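Local coordinates for protein restriction endonuclease (Mycobacterium sp., PDB 4F0Q) that cuts DNA in response to cytosine methylation, working as a tetrameric, modification-dependent restriction endonuclease with a bound magnesium ion, at residues A308-R313 and R419-A424; K291-R296 and A432-T437. All blocks are in the same frame, centred on the assembly; numbering follows the deposited sequence.

Contact 1: A308-R313 and R419-A424; sequences AAEVFR and RRMVQA
R420, the more exposed of the touching residues, reaches toward E310 with CG anti to the backbone N (chi1 -169°), then folds over at chi3. Its guanidinium meets E310 through an edge: CG of E310 lies near the guanidinium plane, 4.0 Å from R420 NH1. The flat groups are turned only 29° from each other, yet R420 NH1 stays 4.2 Å from E310 OE2, beyond salt-bridge range, so attraction between the opposite charges is probably modest. M421, next in sequence, supplies the apolar half. Its chain and that of E310 run past each other in opposite directions, with M421 CG 3.9 Å from E310 CG and M421 SD near E310 CB. The carboxylate is meanwhile held one turn along its own helix. R313 NE donates to E310 OE1 at 3.1 Å, arriving above the carboxylate plane, and R313 NH2 completes the salt bridge to E310 OE2 at 3.0 Å. M421 also packs on L433 of helix 430-440 in its own chain and on L254 of a second subunit. The arrangement joins helix 297-314, just before the five-stranded mixed sheet, to helix 411-425, just after its last strand, within an alpha/beta nuclease domain of the PD-(D/E)XK class.

Contact 2: K291-R296 and A432-T437; sequences KFYDGR and ALLAST
F292 turns its ring toward L434 with CG anti to the backbone N (chi1 -174°), while Y293, with CG anti to the carbonyl carbon (chi1 -67°), brings its hydroxyl up to T437. The two aromatic residues sit where helix 281-292 gives way to the tight turn before helix 297-314, and this turn between two consecutive helices of the nuclease domain packs against helix 430-440. L434 fits against both rings. Its CD1 makes a CH-pi contact over one face of F292, 3.9 Å from the ring centroid and close to the ring normal, and its CB lies 3.7 Å from F292 CE2. The other methyl, L434 CD2, touches the edge of Y293, 3.6 Å from CE2. Within the turn, F292 CD2 stands over the centre of the Y293 ring, while Y293 CD2 lies at the edge of F292. T437 OG1 comes near the plane of the Y293 ring and accepts a hydrogen bond from Y293 OH; T437 OG1 in turn donates to L434 O, although both bonds are modelled so short that their exact lengths are doubtful. R296, the N-cap residue of helix 297-314, sets NH1 over the rim of the F292 face opposite L434. This NH1 bonds to F292 O at 2.7 Å, with that oxygen lying in the guanidinium plane of R296.

In the fold
Contact 1 joins helix 297-314 to helix 411-425 and contact 2 joins helix 281-292 to helix 430-440, so two pairs of consecutive helices, 281-292/297-314 and 411-425/430-440, face each other. The contact centres are about 16 Å apart. They meet at L433, whose CD2 lies 3.7 Å from V422 CG2 and 4.1 Å from M421 CE; L254 of the second subunit packs on both M421 and L433, bringing the tetramer interface to this junction. R306 of helix 297-314 adds a hydrogen bond to S436. Contact 2 is related to the metal centre through Y293, whose side chain, about 11 Å from the magnesium ion held at D334, Q355 and A356, also touches C358, two residues after A356.

Contact 1: A308-R313 and R419-A424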
loop_
_atom_site.group_PDB
_atom_site.type_symbol
_atom_site.label_atom_id
_atom_site.label_comp_id
_atom_site.label_asym_id
_atom_site.label_seq_id
_atom_site.Cartn_x
_atom_site.Cartn_y
_atom_site.Cartn_z
ATOM N N ALA A 308 -13.915 -7.025 5.499
ATOM C CA ALA A 308 -12.630 -6.476 5.086
ATOM C C ALA A 308 -12.281 -5.268 5.943
ATOM O O ALA A 308 -11.155 -5.147 6.431
ATOM C CB ALA A 308 -12.660 -6.096 3.616
ATOM N N ALA A 309 -13.257 -4.381 6.127
ATOM C CA ALA A 309 -13.074 -3.208 6.978
ATOM C C ALA A 309 -12.641 -3.606 8.388
ATOM O O ALA A 309 -11.716 -3.018 8.958
ATOM C CB ALA A 309 -14.354 -2.388 7.030
ATOM N N GLU A 310 -13.304 -4.619 8.938
ATOM C CA GLU A 310 -12.990 -5.104 10.279
ATOM C C GLU A 310 -11.574 -5.680 10.364
ATOM O O GLU A 310 -10.820 -5.378 11.293
ATOM C CB GLU A 310 -14.015 -6.151 10.724
ATOM C CG GLU A 310 -13.786 -6.692 12.126
ATOM C CD GLU A 310 -13.998 -5.646 13.206
ATOM O OE1 GLU A 310 -14.762 -4.686 12.968
ATOM O OE2 GLU A 310 -13.397 -5.783 14.294
ATOM N N VAL A 311 -11.225 -6.509 9.385
ATOM C CA VAL A 311 -9.908 -7.132 9.321
ATOM C C VAL A 311 -8.811 -6.077 9.234
ATOM O O VAL A 311 -7.779 -6.187 9.895
ATOM C CB VAL A 311 -9.801 -8.101 8.121
ATOM C CG1 VAL A 311 -8.362 -8.523 7.888
ATOM C CG2 VAL A 311 -10.682 -9.322 8.343
ATOM N N PHE A 312 -9.046 -5.047 8.428
ATOM C CA PHE A 312 -8.086 -3.957 8.316
ATOM C C PHE A 312 -7.968 -3.135 9.597
ATOM O O PHE A 312 -6.861 -2.795 10.010
ATOM C CB PHE A 312 -8.397 -3.058 7.118
ATOM C CG PHE A 312 -7.952 -3.631 5.803
ATOM C CD1 PHE A 312 -6.607 -3.861 5.554
ATOM C CD2 PHE A 312 -8.872 -3.934 4.813
ATOM C CE1 PHE A 312 -6.189 -4.385 4.346
ATOM C CE2 PHE A 312 -8.462 -4.460 3.603
ATOM C CZ PHE A 312 -7.118 -4.685 3.369
ATOM N N ARG A 313 -9.096 -2.826 10.229
ATOM C CA ARG A 313 -9.050 -2.063 11.474
ATOM C C ARG A 313 -8.420 -2.863 12.606
ATOM O O ARG A 313 -7.927 -2.296 13.578
ATOM C CB ARG A 313 -10.444 -1.584 11.887
ATOM C CG ARG A 313 -11.170 -2.467 12.894
ATOM C CD ARG A 313 -12.218 -1.691 13.644
ATOM N NE ARG A 313 -13.103 -2.558 14.420
ATOM C CZ ARG A 313 -12.938 -2.856 15.705
ATOM N NH1 ARG A 313 -11.902 -2.373 16.368
ATOM N NH2 ARG A 313 -13.811 -3.638 16.327
ATOM N N ARG A 419 -18.098 -13.825 13.368
ATOM C CA ARG A 419 -18.496 -14.156 14.733
ATOM C C ARG A 419 -18.150 -13.033 15.708
ATOM O O ARG A 419 -18.960 -12.677 16.570
ATOM C CB ARG A 419 -17.856 -15.471 15.181
ATOM C CG ARG A 419 -18.605 -16.709 14.719
ATOM C CD ARG A 419 -17.832 -17.976 15.040
ATOM N NE ARG A 419 -17.260 -17.943 16.382
ATOM C CZ ARG A 419 -17.908 -18.311 17.482
ATOM N NH1 ARG A 419 -19.159 -18.742 17.403
ATOM N NH2 ARG A 419 -17.305 -18.246 18.661
ATOM N N ARG A 420 -16.952 -12.473 15.564
ATOM C CA ARG A 420 -16.532 -11.352 16.404
ATOM C C ARG A 420 -17.450 -10.142 16.216
ATOM O O ARG A 420 -17.908 -9.544 17.191
ATOM C CB ARG A 420 -15.084 -10.963 16.099
ATOM C CG ARG A 420 -14.477 -9.993 17.102
ATOM C CD ARG A 420 -13.130 -9.458 16.629
ATOM N NE ARG A 420 -12.241 -10.521 16.171
ATOM C CZ ARG A 420 -11.886 -10.703 14.902
ATOM N NH1 ARG A 420 -12.337 -9.885 13.962
ATOM N NH2 ARG A 420 -11.073 -11.699 14.574
ATOM N N MET A 421 -17.710 -9.794 14.958
ATOM C CA MET A 421 -18.578 -8.671 14.612
ATOM C C MET A 421 -19.968 -8.834 15.211
ATOM O O MET A 421 -20.507 -7.916 15.834
ATOM C CB MET A 421 -18.703 -8.548 13.090
ATOM C CG MET A 421 -17.425 -8.134 12.378
ATOM S SD MET A 421 -17.494 -8.444 10.600
ATOM C CE MET A 421 -18.949 -7.509 10.137
ATOM N N VAL A 422 -20.542 -10.014 15.012
ATOM C CA VAL A 422 -21.886 -10.313 15.483
ATOM C C VAL A 422 -21.969 -10.293 17.008
ATOM O O VAL A 422 -22.905 -9.729 17.578
ATOM C CB VAL A 422 -22.369 -11.670 14.930
ATOM C CG1 VAL A 422 -23.572 -12.167 15.694
ATOM C CG2 VAL A 422 -22.690 -11.547 13.450
ATOM N N GLN A 423 -20.983 -10.892 17.667
ATOM C CA GLN A 423 -20.957 -10.910 19.127
ATOM C C GLN A 423 -20.745 -9.519 19.725
ATOM O O GLN A 423 -21.264 -9.213 20.798
ATOM C CB GLN A 423 -19.884 -11.874 19.637
ATOM C CG GLN A 423 -20.261 -13.341 19.516
ATOM C CD GLN A 423 -21.384 -13.736 20.458
ATOM O OE1 GLN A 423 -21.566 -13.131 21.514
ATOM N NE2 GLN A 423 -22.145 -14.754 20.077
ATOM N N ALA A 424 -19.990 -8.678 19.025
ATOM C CA ALA A 424 -19.636 -7.363 19.551
ATOM C C ALA A 424 -20.600 -6.254 19.135
ATOM O O ALA A 424 -20.529 -5.142 19.657
ATOM C CB ALA A 424 -18.209 -7.002 19.154
#

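Contact 2: K291-R296 and A432-T437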
loop_
_atom_site.group_PDB
_atom_site.type_symbol
_atom_site.label_atom_id
_atom_site.label_comp_id
_atom_site.label_asym_id
_atom_site.label_seq_id
_atom_site.Cartn_x
_atom_site.Cartn_y
_atom_site.Cartn_z
ATOM N N LYS A 291 -24.480 -21.377 3.073
ATOM C CA LYS A 291 -25.853 -21.754 2.751
ATOM C C LYS A 291 -26.752 -20.534 2.567
ATOM O O LYS A 291 -27.704 -20.567 1.786
ATOM C CB LYS A 291 -26.425 -22.676 3.828
ATOM C CG LYS A 291 -25.753 -24.036 3.898
ATOM C CD LYS A 291 -26.243 -24.836 5.093
ATOM C CE LYS A 291 -25.503 -26.159 5.210
ATOM N NZ LYS A 291 -25.921 -26.922 6.418
ATOM N N PHE A 292 -26.447 -19.459 3.287
ATOM C CA PHE A 292 -27.232 -18.233 3.194
ATOM C C PHE A 292 -26.898 -17.449 1.930
ATOM O O PHE A 292 -27.789 -17.072 1.168
ATOM C CB PHE A 292 -27.010 -17.357 4.428
ATOM C CG PHE A 292 -27.889 -16.139 4.473
ATOM C CD1 PHE A 292 -29.203 -16.234 4.901
ATOM C CD2 PHE A 292 -27.402 -14.899 4.094
ATOM C CE1 PHE A 292 -30.015 -15.117 4.945
ATOM C CE2 PHE A 292 -28.208 -13.779 4.137
ATOM C CZ PHE A 292 -29.516 -13.889 4.564
ATOM N N TYR A 293 -25.609 -17.210 1.712
ATOM C CA TYR A 293 -25.159 -16.390 0.593
ATOM C C TYR A 293 -24.873 -17.199 -0.666
ATOM O O TYR A 293 -24.198 -16.720 -1.576
ATOM C CB TYR A 293 -23.917 -15.588 0.985
ATOM C CG TYR A 293 -24.177 -14.532 2.032
ATOM C CD1 TYR A 293 -24.800 -13.336 1.700
ATOM C CD2 TYR A 293 -23.796 -14.727 3.352
ATOM C CE1 TYR A 293 -25.038 -12.366 2.653
ATOM C CE2 TYR A 293 -24.031 -13.765 4.310
ATOM C CZ TYR A 293 -24.648 -12.586 3.957
ATOM O OH TYR A 293 -24.878 -11.627 4.916
ATOM N N ASP A 294 -25.388 -18.423 -0.716
ATOM C CA ASP A 294 -25.224 -19.265 -1.894
ATOM C C ASP A 294 -25.993 -18.671 -3.067
ATOM O O ASP A 294 -25.570 -18.774 -4.218
ATOM C CB ASP A 294 -25.709 -20.687 -1.610
ATOM C CG ASP A 294 -25.335 -21.658 -2.709
ATOM O OD1 ASP A 294 -24.346 -21.393 -3.424
ATOM O OD2 ASP A 294 -26.025 -22.687 -2.857
ATOM N N GLY A 295 -27.124 -18.042 -2.762
ATOM C CA GLY A 295 -27.940 -17.394 -3.773
ATOM C C GLY A 295 -28.027 -15.896 -3.558
ATOM O O GLY A 295 -28.876 -15.223 -4.142
ATOM N N ARG A 296 -27.143 -15.372 -2.714
ATOM C CA ARG A 296 -27.097 -13.942 -2.431
ATOM C C ARG A 296 -25.691 -13.393 -2.661
ATOM O O ARG A 296 -24.895 -13.279 -1.728
ATOM C CB ARG A 296 -27.551 -13.667 -0.998
ATOM C CG ARG A 296 -28.976 -14.111 -0.710
ATOM C CD ARG A 296 -29.359 -13.849 0.735
ATOM N NE ARG A 296 -30.759 -14.175 0.996
ATOM C CZ ARG A 296 -31.190 -15.373 1.373
ATOM N NH1 ARG A 296 -30.331 -16.369 1.536
ATOM N NH2 ARG A 296 -32.483 -15.577 1.588
ATOM N N ALA A 432 -29.178 -10.715 12.395
ATOM C CA ALA A 432 -29.221 -9.259 12.313
ATOM C C ALA A 432 -28.253 -8.759 11.245
ATOM O O ALA A 432 -28.617 -7.954 10.383
ATOM C CB ALA A 432 -28.894 -8.641 13.665
ATOM N N LEU A 433 -27.024 -9.266 11.296
ATOM C CA LEU A 433 -26.004 -8.911 10.318
ATOM C C LEU A 433 -26.379 -9.376 8.914
ATOM O O LEU A 433 -26.284 -8.606 7.953
ATOM C CB LEU A 433 -24.647 -9.493 10.716
ATOM C CG LEU A 433 -23.497 -9.241 9.738
ATOM C CD1 LEU A 433 -23.272 -7.750 9.546
ATOM C CD2 LEU A 433 -22.222 -9.920 10.214
ATOM N N LEU A 434 -26.805 -10.632 8.794
ATOM C CA LEU A 434 -27.147 -11.177 7.479
ATOM C C LEU A 434 -28.291 -10.401 6.821
ATOM O O LEU A 434 -28.201 -10.009 5.653
ATOM C CB LEU A 434 -27.492 -12.667 7.570
ATOM C CG LEU A 434 -26.436 -13.604 8.168
ATOM C CD1 LEU A 434 -26.751 -15.055 7.834
ATOM C CD2 LEU A 434 -25.031 -13.236 7.712
ATOM N N ALA A 435 -29.357 -10.174 7.584
ATOM C CA ALA A 435 -30.507 -9.417 7.102
ATOM C C ALA A 435 -30.124 -7.976 6.796
ATOM O O ALA A 435 -30.677 -7.362 5.885
ATOM C CB ALA A 435 -31.640 -9.462 8.117
ATOM N N SER A 436 -29.180 -7.439 7.565
ATOM C CA SER A 436 -28.640 -6.117 7.271
ATOM C C SER A 436 -28.000 -6.106 5.886
ATOM O O SER A 436 -28.256 -5.209 5.079
ATOM C CB SER A 436 -27.617 -5.702 8.329
ATOM O OG SER A 436 -27.014 -4.465 7.998
ATOM N N THR A 437 -27.179 -7.116 5.612
ATOM C CA THR A 437 -26.504 -7.223 4.320
ATOM C C THR A 437 -27.491 -7.408 3.170
ATOM O O THR A 437 -27.291 -6.870 2.079
ATOM C CB THR A 437 -25.478 -8.376 4.296
ATOM O OG1 THR A 437 -26.146 -9.624 4.515
ATOM C CG2 THR A 437 -24.417 -8.169 5.369
#